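PDB 5ULJ: decapping nuclease RAI1 from Scheffersomyces stipitis, which removes the entire NAD cap from the 5' end of NAD-capped RNAs, using a divalent metal cation, and directly binds, stabilises and stimulates the exoribonuclease RAT1. Local coordinates for residues A[31-36]-A[45-50]; A[75-80]-A[211-216]; A[85-90]-A[144-149]; A[236-241]-A[255-260]. All blocks are in the same frame, centred on the assembly; numbering follows the deposited sequence.

Interaction 1: A[31-36]-A[45-50]; sequences AFARDI and KIVKDE
Ala33 and Val47 show how a short helix can be seated on a strand with very little side chain. The methyl CB of Ala33 meets CG2 of Val47 at 3.6 Å, and this is the tight point of the contact. The same CG2 also lies 4.1 Å from the carbonyl carbon C of Phe32, so one branch of the valine rests on both an alanine and the strand backbone. CG2 is anti to the backbone N of Val47, which points that branch at the strand; CG1 stands 4.2 Å from O of Ala31. The packing slackens at Lys48, whose NZ stays 4.3 Å from CB of Ala31; its ammonium is engaged elsewhere, by Glu28 and the hydroxyl of Tyr217. On the solvent side of the helix, Lys45 NZ makes a 3.1 Å salt bridge to Asp49 OD2 through the syn lone pair, away from the strand. Phe32 points its CB away from the helix and packs instead on helix 88-101. The axes of strand 31-34 and helix 45-50 run 57° apart and 8.2 Å at closest approach, a short helix packed across strand 27-34 in the RAI1-like PD-(D/E)XK nuclease fold.

Interaction 2: A[75-80]-A[211-216]; sequences FKKIPE and VNNYEQ. With 0WD ([[(2R,3S,4R,5R)-5-(3-aminocarbonyl-4H-pyridin-1-yl)-3,4-bis(oxidanyl)oxolan-2-yl]methoxy-oxidanyl-phosphoryl] [(2R,3S,4R,5R)-5-(6-aminopurin-9-yl)-4-oxidanyl-3-phosphonooxy-oxolan-2-yl]methyl hydrogen phosphate), chain F.
Lys76 and Tyr214 cross at about a right angle, the lysine chain laid over one face of the ring. Followed outward, CB of Lys76 rests 3.7 Å from CB of Asn212, and CG comes to 3.6 Å from CE1 of Tyr214. CD lies 3.9 Å from CD1 of the ring, and CE stands over the face, offset toward its rim. With CG anti to the backbone N (chi1 -175°) and the rest of the chain extended, NZ ends 4.8 Å from the Tyr214 ring centroid in a cation-pi contact, while its hydrogen bond goes to O of Ile36. The opposite face of the tyrosine takes CB of Ile78 over its centre, so the ring is sandwiched between two residues of 75-80. Beside it, N of Ile78 donates to OD1 of Asn213 at 2.8 Å, in the carbonyl plane and on a lone pair. A single backbone bridge, Lys76 with Asn212, includes a nearly straight 3.0 Å bond from N of Lys76 to O of Val211. These two loops lie between helix 169-188, where Phe180 meets Phe75 edge-to-face, and strand 27-34, whose Arg34 bonds to O of Tyr214 just before strand 216-225 begins.

Interaction 3: A[85-90]-A[144-149]; sequences SDMKCL and FINSDE
The backbone of 85-90 turns into helix 88-101 beside the end of strand 142-147, and the nearest pair of CA atoms is Ser85 and Glu149, 6.2 Å apart. Between these backbones stands Asn146, whose CG is anti to the backbone N (chi1 -168°), which carries the amide across to the turn. There ND2 donates to O of Ser85 at 3.1 Å with an N-H...O angle of 171°; the acceptor lies almost in the amide plane of Asn146. Met87 runs antiparallel alongside the asparagine, its SD 3.9 Å from CB of Asn146. The methionine chain then bends at its last torsion, bringing CE to the edge of the Phe144 ring, 4.4 Å from CD2. With a valine in place of Asn146, O of Ser85 is likely to be left without its amide donor and a gap to open beside CG of Met87. A water also donates to O of Ser85 and, weakly, to O of Ser147, so the carbonyl is gripped from protein and solvent. Asn146 also packs on the substrate-binding Tyr114, whose hydroxyl donates to O of Asp86, placing the contact beside the substrate site. Farther out the contact turns acidic: OE1 of Glu149 approaches CB of Asp86 at 3.5 Å. A second water donates to both OD2 of Asp86 and OE1 of Glu149, while OE2 of Glu149 forms a salt bridge with Arg383. The chemistry implies a graded junction, from apolar packing through a hydrogen bond from an amide to like charges, whose repulsion the shared water and the arginine are likely to ease.

Interaction 4: A[236-241]-A[255-260]; sequences VDCVWD and MELKTT. With CA (calcium ion), chain E; 0WD ([[(2R,3S,4R,5R)-5-(3-aminocarbonyl-4H-pyridin-1-yl)-3,4-bis(oxidanyl)oxolan-2-yl]methoxy-oxidanyl-phosphoryl] [(2R,3S,4R,5R)-5-(6-aminopurin-9-yl)-4-oxidanyl-3-phosphonooxy-oxolan-2-yl]methyl hydrogen phosphate), chain F.
The metal site of a PD-(D/E)XK nuclease is built here where strands 228-239 and 254-261 meet, with Asp237, Glu256 and Lys258 in positions consistent with the acidic and lysine elements of that motif. Calcium is bound by OD2 of Asp237 at 2.6 Å, OE2 of Glu256 at 2.9 Å and the backbone O of Leu257, and two waters and OP2 of the bound 3'-NADP derivative complete the six ligands. OD2 of Asp237 also accepts the backbone N of Leu257 on its anti lone pair; the modelled 2.5 Å is unusually short and its exact length doubtful, but the bond probably orients the aspartate. The carboxylates of Asp237 and Glu256 cross with planes 40° apart. Replacing Glu256 by an alanine is likely to leave calcium short of one carboxylate ligand and Lys258 NZ without its salt-bridge mate on this strand. Away from the metal, Cys238 and Met255 form an antiparallel hydrogen-bonded pair, with SG of Cys238 3.6 Å from CB of Met255. Beyond it the methionine makes a Met-aromatic contact with the exposed Trp240: SD lies at the edge of the six-membered ring, in its plane and 3.4 Å from CE3.

Interactions 1 and 4 are the buried contacts, and interactions 2 and 3 are only partly so. Their chemistry follows their place: interaction 1 is apolar, interaction 4 gathers charge round a metal, and the other two mix backbone or amide bonds with side-chain packing. Interactions 1, 3 and 4 each involve a strand of the main beta structure, whereas interaction 2 joins two loops. Interaction 1 touches both of the next two, by polar links to interaction 2 and by packing alone to interaction 3. Interactions 2 and 4, with centres about 17 Å apart, do not touch each other, yet both approach the same bound dinucleotide. Interaction 3 is nested within the chain loop that interaction 2 closes.

Interaction 1: A[31-36]-A[45-50]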
# COMPACT_ATOMS: atom_id res chain seq x y z
N ALA A 31 -8.47 -8.79 -9.10
CA ALA A 31 -8.58 -8.36 -7.72
C ALA A 31 -8.93 -9.53 -6.81
O ALA A 31 -9.50 -10.53 -7.25
CB ALA A 31 -9.63 -7.26 -7.59
N PHE A 32 -8.57 -9.41 -5.54
CA PHE A 32 -8.99 -10.36 -4.52
C PHE A 32 -9.21 -9.61 -3.22
O PHE A 32 -8.83 -8.45 -3.10
CB PHE A 32 -7.97 -11.49 -4.35
CG PHE A 32 -6.65 -11.05 -3.77
CD1 PHE A 32 -5.67 -10.50 -4.57
CD2 PHE A 32 -6.39 -11.22 -2.42
CE1 PHE A 32 -4.45 -10.11 -4.04
CE2 PHE A 32 -5.18 -10.82 -1.88
CZ PHE A 32 -4.21 -10.27 -2.69
N ALA A 33 -9.83 -10.26 -2.24
CA ALA A 33 -10.17 -9.56 -1.01
C ALA A 33 -10.18 -10.46 0.21
O ALA A 33 -10.43 -11.66 0.12
CB ALA A 33 -11.53 -8.88 -1.16
N ARG A 34 -9.90 -9.86 1.36
CA ARG A 34 -10.12 -10.48 2.65
C ARG A 34 -11.35 -9.81 3.26
O ARG A 34 -11.36 -8.60 3.45
CB ARG A 34 -8.90 -10.31 3.56
CG ARG A 34 -9.01 -11.04 4.89
CD ARG A 34 -7.74 -10.84 5.72
NE ARG A 34 -7.61 -9.47 6.20
CZ ARG A 34 -6.47 -8.92 6.60
NH1 ARG A 34 -5.35 -9.62 6.56
NH2 ARG A 34 -6.45 -7.66 7.03
N ASP A 35 -12.38 -10.59 3.55
CA ASP A 35 -13.62 -10.00 4.05
C ASP A 35 -13.57 -9.81 5.56
O ASP A 35 -12.55 -10.06 6.20
CB ASP A 35 -14.84 -10.83 3.65
CG ASP A 35 -14.76 -12.28 4.11
OD1 ASP A 35 -14.10 -12.57 5.13
OD2 ASP A 35 -15.37 -13.14 3.44
N ILE A 36 -14.69 -9.37 6.12
CA ILE A 36 -14.78 -9.00 7.53
C ILE A 36 -14.57 -10.19 8.47
O ILE A 36 -14.39 -10.02 9.67
CB ILE A 36 -16.14 -8.34 7.83
CG1 ILE A 36 -16.06 -7.45 9.08
CG2 ILE A 36 -17.23 -9.39 7.96
CD1 ILE A 36 -17.16 -6.42 9.17
N LYS A 45 -16.27 -11.69 -10.18
CA LYS A 45 -17.60 -11.09 -10.14
C LYS A 45 -18.07 -10.94 -8.69
O LYS A 45 -18.66 -9.93 -8.33
CB LYS A 45 -18.60 -11.92 -10.95
CG LYS A 45 -20.05 -11.58 -10.66
CD LYS A 45 -21.02 -12.29 -11.59
CE LYS A 45 -21.81 -11.28 -12.41
NZ LYS A 45 -22.68 -10.42 -11.55
N ILE A 46 -17.79 -11.95 -7.87
CA ILE A 46 -18.20 -11.93 -6.47
C ILE A 46 -17.50 -10.81 -5.69
O ILE A 46 -18.16 -10.08 -4.94
CB ILE A 46 -17.90 -13.29 -5.78
CG1 ILE A 46 -18.82 -14.38 -6.35
CG2 ILE A 46 -18.10 -13.18 -4.28
CD1 ILE A 46 -18.63 -15.73 -5.68
N VAL A 47 -16.19 -10.68 -5.86
CA VAL A 47 -15.42 -9.71 -5.10
C VAL A 47 -15.86 -8.27 -5.43
O VAL A 47 -15.84 -7.40 -4.56
CB VAL A 47 -13.89 -9.86 -5.36
CG1 VAL A 47 -13.54 -9.56 -6.80
CG2 VAL A 47 -13.10 -8.97 -4.41
N LYS A 48 -16.28 -8.04 -6.66
CA LYS A 48 -16.73 -6.71 -7.07
C LYS A 48 -18.19 -6.50 -6.72
O LYS A 48 -18.67 -5.36 -6.64
CB LYS A 48 -16.50 -6.49 -8.56
CG LYS A 48 -15.03 -6.46 -8.96
CD LYS A 48 -14.85 -5.82 -10.33
CE LYS A 48 -13.37 -5.66 -10.66
NZ LYS A 48 -12.64 -4.90 -9.61
N ASP A 49 -18.91 -7.60 -6.50
CA ASP A 49 -20.32 -7.53 -6.14
C ASP A 49 -20.52 -7.37 -4.63
O ASP A 49 -21.52 -6.81 -4.20
CB ASP A 49 -21.07 -8.77 -6.61
CG ASP A 49 -21.45 -8.71 -8.08
OD1 ASP A 49 -21.46 -7.59 -8.64
OD2 ASP A 49 -21.74 -9.77 -8.66
N GLU A 50 -19.57 -7.86 -3.84
CA GLU A 50 -19.79 -7.98 -2.40
C GLU A 50 -18.70 -7.38 -1.52
O GLU A 50 -18.92 -7.16 -0.33
CB GLU A 50 -19.98 -9.45 -2.04
CG GLU A 50 -21.20 -10.10 -2.67
CD GLU A 50 -21.34 -11.56 -2.30
OE1 GLU A 50 -20.31 -12.21 -2.01
OE2 GLU A 50 -22.49 -12.06 -2.29

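Interaction 2: A[75-80]-A[211-216]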
# COMPACT_ATOMS: atom_id res chain seq x y z
N PHE A 75 -13.74 -2.27 18.46
CA PHE A 75 -12.84 -2.40 17.32
C PHE A 75 -12.48 -3.86 17.08
O PHE A 75 -11.95 -4.53 17.97
CB PHE A 75 -11.57 -1.57 17.56
CG PHE A 75 -10.68 -1.44 16.35
CD1 PHE A 75 -11.17 -1.65 15.07
CD2 PHE A 75 -9.35 -1.09 16.50
CE1 PHE A 75 -10.35 -1.53 13.97
CE2 PHE A 75 -8.52 -0.97 15.40
CZ PHE A 75 -9.02 -1.19 14.13
N LYS A 76 -12.77 -4.36 15.88
CA LYS A 76 -12.39 -5.71 15.51
C LYS A 76 -11.02 -5.70 14.85
O LYS A 76 -10.90 -5.47 13.65
CB LYS A 76 -13.43 -6.34 14.59
CG LYS A 76 -13.15 -7.81 14.27
CD LYS A 76 -14.22 -8.40 13.37
CE LYS A 76 -13.94 -9.87 13.09
NZ LYS A 76 -14.97 -10.49 12.21
N LYS A 77 -9.99 -5.95 15.64
CA LYS A 77 -8.61 -5.87 15.16
C LYS A 77 -8.05 -7.24 14.82
O LYS A 77 -8.08 -8.15 15.64
CB LYS A 77 -7.73 -5.18 16.21
CG LYS A 77 -6.80 -4.12 15.64
CD LYS A 77 -6.05 -3.39 16.75
CE LYS A 77 -4.87 -4.20 17.24
NZ LYS A 77 -3.77 -4.25 16.23
N ILE A 78 -7.53 -7.37 13.61
CA ILE A 78 -6.87 -8.61 13.21
C ILE A 78 -5.50 -8.69 13.86
O ILE A 78 -4.77 -7.69 13.91
CB ILE A 78 -6.76 -8.73 11.66
CG1 ILE A 78 -6.24 -10.12 11.26
CG2 ILE A 78 -5.88 -7.62 11.08
CD1 ILE A 78 -6.28 -10.39 9.78
N PRO A 79 -5.15 -9.86 14.40
CA PRO A 79 -3.80 -10.05 14.94
C PRO A 79 -2.77 -9.91 13.83
O PRO A 79 -2.93 -10.50 12.76
CB PRO A 79 -3.84 -11.47 15.50
CG PRO A 79 -5.29 -11.74 15.76
CD PRO A 79 -6.02 -11.01 14.68
N GLU A 80 -1.71 -9.13 14.07
CA GLU A 80 -0.75 -8.78 13.02
C GLU A 80 0.12 -9.96 12.59
O GLU A 80 1.04 -9.80 11.79
CB GLU A 80 0.13 -7.62 13.48
CG GLU A 80 -0.54 -6.25 13.39
CD GLU A 80 -1.33 -6.06 12.10
OE1 GLU A 80 -0.80 -6.39 11.01
OE2 GLU A 80 -2.48 -5.60 12.18
N VAL A 211 -16.60 -1.73 12.96
CA VAL A 211 -15.37 -1.06 12.59
C VAL A 211 -14.22 -2.04 12.76
O VAL A 211 -14.01 -2.59 13.84
CB VAL A 211 -15.11 0.20 13.43
CG1 VAL A 211 -13.75 0.80 13.09
CG2 VAL A 211 -16.21 1.22 13.22
N ASN A 212 -13.48 -2.27 11.68
CA ASN A 212 -12.47 -3.33 11.68
C ASN A 212 -11.33 -3.05 10.71
O ASN A 212 -11.41 -2.14 9.88
CB ASN A 212 -13.12 -4.66 11.32
CG ASN A 212 -13.54 -4.72 9.86
OD1 ASN A 212 -12.86 -5.32 9.03
ND2 ASN A 212 -14.67 -4.09 9.54
N ASN A 213 -10.27 -3.84 10.82
CA ASN A 213 -9.18 -3.81 9.85
C ASN A 213 -9.01 -5.17 9.19
O ASN A 213 -7.94 -5.50 8.68
CB ASN A 213 -7.88 -3.35 10.51
CG ASN A 213 -7.36 -4.33 11.54
OD1 ASN A 213 -8.11 -5.17 12.05
ND2 ASN A 213 -6.08 -4.23 11.86
N TYR A 214 -10.08 -5.96 9.21
CA TYR A 214 -10.11 -7.25 8.52
C TYR A 214 -10.38 -7.05 7.03
O TYR A 214 -9.69 -7.64 6.19
CB TYR A 214 -11.18 -8.16 9.12
CG TYR A 214 -10.72 -8.98 10.30
CD1 TYR A 214 -10.70 -8.45 11.58
CD2 TYR A 214 -10.30 -10.29 10.13
CE1 TYR A 214 -10.28 -9.19 12.66
CE2 TYR A 214 -9.88 -11.05 11.20
CZ TYR A 214 -9.87 -10.50 12.47
OH TYR A 214 -9.45 -11.25 13.54
N GLU A 215 -11.37 -6.24 6.72
CA GLU A 215 -11.78 -5.98 5.34
C GLU A 215 -10.66 -5.33 4.53
O GLU A 215 -10.22 -4.23 4.84
CB GLU A 215 -13.03 -5.10 5.30
CG GLU A 215 -14.28 -5.77 5.84
CD GLU A 215 -15.48 -4.85 5.83
OE1 GLU A 215 -15.36 -3.69 6.27
OE2 GLU A 215 -16.56 -5.29 5.36
N GLN A 216 -10.21 -6.04 3.50
CA GLN A 216 -9.16 -5.53 2.62
C GLN A 216 -9.47 -5.87 1.17
O GLN A 216 -9.47 -7.04 0.79
CB GLN A 216 -7.80 -6.11 3.02
CG GLN A 216 -7.28 -5.63 4.36
CD GLN A 216 -6.70 -4.22 4.30
OE1 GLN A 216 -7.43 -3.24 4.41
NE2 GLN A 216 -5.39 -4.13 4.10
C1M 0WD F . -0.90 -6.67 3.53
C2M 0WD F . -0.38 -5.31 3.89
O2M 0WD F . 0.32 -5.35 5.14
C3M 0WD F . -1.71 -4.64 4.05
O3M 0WD F . -2.37 -5.27 5.15
O4M 0WD F . -1.71 -6.33 2.39
C4M 0WD F . -2.39 -5.09 2.75
C5M 0WD F . -2.26 -4.05 1.63
O5M 0WD F . -0.93 -3.98 1.10
PN 0WD F . -0.38 -2.55 0.59
O1N 0WD F . -1.66 -2.08 0.02
O2N 0WD F . 0.78 -2.99 -0.21
O3P 0WD F . -0.00 -1.76 1.94
PA 0WD F . -0.02 -0.18 2.18
O1A 0WD F . 0.98 0.15 3.22
O2A 0WD F . 0.03 0.51 0.87
O5B 0WD F . -1.49 0.03 2.81
C5B 0WD F . -1.64 0.32 4.20
C4B 0WD F . -2.92 -0.32 4.73
C3B 0WD F . -3.59 0.55 5.76
O3B 0WD F . -4.15 1.74 5.16
P2' 0WD F . -3.42 3.14 5.32
OP2 0WD F . -4.58 4.07 5.31
OP1 0WD F . -2.74 3.04 6.61
OP3 0WD F . -2.56 3.23 4.13
O4B 0WD F . -2.64 -1.50 5.53
C1B 0WD F . -3.81 -1.64 6.40
C2B 0WD F . -4.68 -0.43 6.10
O2B 0WD F . -5.45 -0.68 4.92
O HOH W 1 -9.57 -10.23 16.51

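Interaction 3: A[85-90]-A[144-149]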
# COMPACT_ATOMS: atom_id res chain seq x y z
N SER A 85 1.57 -11.09 5.57
CA SER A 85 2.99 -10.77 5.61
C SER A 85 3.76 -11.57 4.57
O SER A 85 4.92 -11.28 4.27
CB SER A 85 3.55 -11.04 7.01
OG SER A 85 2.81 -10.34 8.00
N ASP A 86 3.11 -12.59 4.01
CA ASP A 86 3.70 -13.39 2.95
C ASP A 86 3.13 -12.99 1.59
O ASP A 86 2.56 -11.91 1.44
CB ASP A 86 3.46 -14.89 3.21
CG ASP A 86 2.01 -15.21 3.53
OD1 ASP A 86 1.11 -14.54 2.99
OD2 ASP A 86 1.78 -16.14 4.34
N MET A 87 3.29 -13.86 0.60
CA MET A 87 2.75 -13.61 -0.73
C MET A 87 1.75 -14.69 -1.14
O MET A 87 1.40 -14.80 -2.31
CB MET A 87 3.88 -13.53 -1.76
CG MET A 87 4.98 -12.55 -1.41
SD MET A 87 6.19 -12.36 -2.73
CE MET A 87 5.22 -11.50 -3.96
N LYS A 88 1.31 -15.46 -0.15
CA LYS A 88 0.45 -16.62 -0.40
C LYS A 88 -0.82 -16.29 -1.18
O LYS A 88 -1.07 -16.85 -2.24
CB LYS A 88 0.07 -17.28 0.93
CG LYS A 88 -0.91 -18.43 0.79
CD LYS A 88 -1.23 -19.06 2.14
CE LYS A 88 -2.26 -20.17 2.00
NZ LYS A 88 -2.54 -20.83 3.30
N CYS A 89 -1.62 -15.37 -0.64
CA CYS A 89 -2.90 -15.04 -1.24
C CYS A 89 -2.75 -14.30 -2.57
O CYS A 89 -3.55 -14.48 -3.48
CB CYS A 89 -3.74 -14.20 -0.27
SG CYS A 89 -4.09 -15.07 1.28
N LEU A 90 -1.70 -13.49 -2.67
CA LEU A 90 -1.41 -12.80 -3.92
C LEU A 90 -1.10 -13.81 -5.03
O LEU A 90 -1.62 -13.69 -6.14
CB LEU A 90 -0.23 -11.84 -3.75
CG LEU A 90 0.33 -11.21 -5.03
CD1 LEU A 90 -0.75 -10.43 -5.77
CD2 LEU A 90 1.52 -10.32 -4.71
N PHE A 144 10.57 -11.37 -7.65
CA PHE A 144 9.54 -11.29 -6.62
C PHE A 144 10.08 -10.52 -5.43
O PHE A 144 11.18 -10.80 -4.95
CB PHE A 144 9.08 -12.69 -6.21
CG PHE A 144 8.42 -13.47 -7.32
CD1 PHE A 144 9.17 -14.07 -8.31
CD2 PHE A 144 7.04 -13.58 -7.37
CE1 PHE A 144 8.57 -14.78 -9.33
CE2 PHE A 144 6.43 -14.28 -8.39
CZ PHE A 144 7.19 -14.88 -9.37
N ILE A 145 9.32 -9.53 -4.96
CA ILE A 145 9.79 -8.65 -3.90
C ILE A 145 8.83 -8.61 -2.72
O ILE A 145 7.64 -8.35 -2.88
CB ILE A 145 10.02 -7.22 -4.42
CG1 ILE A 145 11.04 -7.22 -5.56
CG2 ILE A 145 10.47 -6.30 -3.30
CD1 ILE A 145 11.32 -5.85 -6.14
N ASN A 146 9.36 -8.87 -1.53
CA ASN A 146 8.56 -8.84 -0.31
C ASN A 146 9.38 -8.34 0.87
O ASN A 146 10.60 -8.41 0.86
CB ASN A 146 8.00 -10.24 -0.01
CG ASN A 146 6.94 -10.22 1.07
OD1 ASN A 146 6.23 -9.23 1.25
ND2 ASN A 146 6.83 -11.32 1.81
N SER A 147 8.69 -7.82 1.88
CA SER A 147 9.35 -7.49 3.14
C SER A 147 9.71 -8.79 3.85
O SER A 147 9.15 -9.84 3.54
CB SER A 147 8.46 -6.61 4.01
OG SER A 147 7.21 -7.23 4.26
N ASP A 148 10.64 -8.72 4.80
CA ASP A 148 11.05 -9.92 5.52
C ASP A 148 10.25 -10.08 6.81
O ASP A 148 10.26 -9.21 7.67
CB ASP A 148 12.55 -9.86 5.84
CG ASP A 148 13.06 -11.15 6.44
OD1 ASP A 148 13.25 -12.13 5.68
OD2 ASP A 148 13.29 -11.19 7.67
N GLU A 149 9.55 -11.21 6.92
CA GLU A 149 8.65 -11.47 8.04
C GLU A 149 9.33 -11.36 9.40
O GLU A 149 8.83 -10.68 10.30
CB GLU A 149 8.02 -12.86 7.91
CG GLU A 149 6.88 -12.94 6.91
CD GLU A 149 6.20 -14.30 6.91
OE1 GLU A 149 5.20 -14.47 6.18
OE2 GLU A 149 6.66 -15.20 7.64
O HOH W 2 7.07 -9.54 5.33
O HOH W 3 4.17 -16.94 6.02

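Interaction 4: A[236-241]-A[255-260]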
# COMPACT_ATOMS: atom_id res chain seq x y z
N VAL A 236 -7.37 -0.97 -1.75
CA VAL A 236 -8.19 0.16 -2.16
C VAL A 236 -9.33 0.36 -1.17
O VAL A 236 -10.00 -0.60 -0.78
CB VAL A 236 -8.76 -0.04 -3.58
CG1 VAL A 236 -9.76 1.05 -3.92
CG2 VAL A 236 -7.63 -0.08 -4.60
N ASP A 237 -9.54 1.60 -0.75
CA ASP A 237 -10.52 1.90 0.29
C ASP A 237 -11.96 1.80 -0.21
O ASP A 237 -12.78 1.11 0.39
CB ASP A 237 -10.27 3.29 0.87
CG ASP A 237 -9.00 3.36 1.69
OD1 ASP A 237 -8.59 2.30 2.22
OD2 ASP A 237 -8.43 4.46 1.82
N CYS A 238 -12.27 2.50 -1.30
CA CYS A 238 -13.64 2.52 -1.81
C CYS A 238 -13.73 2.99 -3.26
O CYS A 238 -12.72 3.32 -3.89
CB CYS A 238 -14.52 3.41 -0.93
SG CYS A 238 -14.15 5.17 -1.05
N VAL A 239 -14.95 3.02 -3.78
CA VAL A 239 -15.22 3.51 -5.13
C VAL A 239 -15.95 4.85 -5.06
O VAL A 239 -16.85 5.03 -4.24
CB VAL A 239 -16.06 2.49 -5.93
CG1 VAL A 239 -16.62 3.13 -7.20
CG2 VAL A 239 -15.23 1.27 -6.27
N TRP A 240 -15.53 5.79 -5.90
CA TRP A 240 -16.15 7.12 -5.94
C TRP A 240 -17.59 7.06 -6.44
O TRP A 240 -18.49 7.64 -5.82
CB TRP A 240 -15.33 8.05 -6.83
CG TRP A 240 -16.04 9.32 -7.21
CD1 TRP A 240 -16.50 9.66 -8.45
CD2 TRP A 240 -16.37 10.42 -6.35
NE1 TRP A 240 -17.09 10.90 -8.41
CE2 TRP A 240 -17.03 11.38 -7.13
CE3 TRP A 240 -16.17 10.67 -4.99
CZ2 TRP A 240 -17.49 12.58 -6.60
CZ3 TRP A 240 -16.63 11.87 -4.46
CH2 TRP A 240 -17.28 12.81 -5.27
N ASP A 241 -17.81 6.36 -7.54
CA ASP A 241 -19.15 6.26 -8.12
C ASP A 241 -19.57 4.82 -8.38
O ASP A 241 -20.45 4.29 -7.70
CB ASP A 241 -19.23 7.08 -9.41
CG ASP A 241 -17.98 6.96 -10.26
OD1 ASP A 241 -17.30 5.91 -10.19
OD2 ASP A 241 -17.68 7.92 -11.00
N MET A 255 -10.99 5.17 -4.82
CA MET A 255 -10.66 6.28 -3.93
C MET A 255 -9.75 5.85 -2.80
O MET A 255 -9.62 4.66 -2.50
CB MET A 255 -11.93 6.89 -3.33
CG MET A 255 -12.82 7.62 -4.29
SD MET A 255 -14.19 8.37 -3.39
CE MET A 255 -13.31 9.52 -2.35
N GLU A 256 -9.12 6.83 -2.16
CA GLU A 256 -8.36 6.59 -0.94
C GLU A 256 -8.92 7.44 0.19
O GLU A 256 -9.24 8.61 -0.02
CB GLU A 256 -6.87 6.89 -1.16
CG GLU A 256 -5.98 6.45 -0.01
CD GLU A 256 -5.89 4.94 0.10
OE1 GLU A 256 -6.18 4.24 -0.89
OE2 GLU A 256 -5.51 4.45 1.19
N LEU A 257 -9.04 6.86 1.37
CA LEU A 257 -9.57 7.57 2.53
C LEU A 257 -8.52 7.70 3.62
O LEU A 257 -7.91 6.71 4.03
CB LEU A 257 -10.82 6.87 3.07
CG LEU A 257 -11.99 6.74 2.10
CD1 LEU A 257 -13.19 6.10 2.78
CD2 LEU A 257 -12.37 8.10 1.52
N LYS A 258 -8.30 8.93 4.09
CA LYS A 258 -7.29 9.19 5.10
C LYS A 258 -7.81 10.11 6.20
O LYS A 258 -8.77 10.86 5.99
CB LYS A 258 -6.04 9.82 4.47
CG LYS A 258 -5.41 9.01 3.35
CD LYS A 258 -4.69 7.78 3.89
CE LYS A 258 -3.83 7.15 2.81
NZ LYS A 258 -3.13 5.93 3.30
N THR A 259 -7.19 10.05 7.37
CA THR A 259 -7.51 10.97 8.45
C THR A 259 -6.25 11.63 9.00
O THR A 259 -5.16 11.05 8.96
CB THR A 259 -8.24 10.28 9.61
OG1 THR A 259 -7.42 9.25 10.16
CG2 THR A 259 -9.53 9.67 9.12
N THR A 260 -6.41 12.84 9.52
CA THR A 260 -5.31 13.57 10.14
C THR A 260 -5.87 14.68 11.01
O THR A 260 -7.05 15.02 10.91
CB THR A 260 -4.34 14.16 9.09
OG1 THR A 260 -3.13 14.58 9.73
CG2 THR A 260 -4.98 15.34 8.38
CA CA E . -6.75 4.36 3.76
C1M 0WD F . -0.90 -6.67 3.53
C2M 0WD F . -0.38 -5.31 3.89
O2M 0WD F . 0.32 -5.35 5.14
C3M 0WD F . -1.71 -4.64 4.05
O3M 0WD F . -2.37 -5.27 5.15
O4M 0WD F . -1.71 -6.33 2.39
C4M 0WD F . -2.39 -5.09 2.75
C5M 0WD F . -2.26 -4.05 1.63
O5M 0WD F . -0.93 -3.98 1.10
PN 0WD F . -0.38 -2.55 0.59
O1N 0WD F . -1.66 -2.08 0.02
O2N 0WD F . 0.78 -2.99 -0.21
O3P 0WD F . -0.00 -1.76 1.94
PA 0WD F . -0.02 -0.18 2.18
O1A 0WD F . 0.98 0.15 3.22
O2A 0WD F . 0.03 0.51 0.87
O5B 0WD F . -1.49 0.03 2.81
C5B 0WD F . -1.64 0.32 4.20
C4B 0WD F . -2.92 -0.32 4.73
C3B 0WD F . -3.59 0.55 5.76
O3B 0WD F . -4.15 1.74 5.16
P2' 0WD F . -3.42 3.14 5.32
OP2 0WD F . -4.58 4.07 5.31
OP1 0WD F . -2.74 3.04 6.61
OP3 0WD F . -2.56 3.23 4.13
O4B 0WD F . -2.64 -1.50 5.53
C1B 0WD F . -3.81 -1.64 6.40
C2B 0WD F . -4.68 -0.43 6.10
O2B 0WD F . -5.45 -0.68 4.92
O HOH W 4 -7.37 2.04 5.19
O HOH W 5 -5.79 2.45 2.29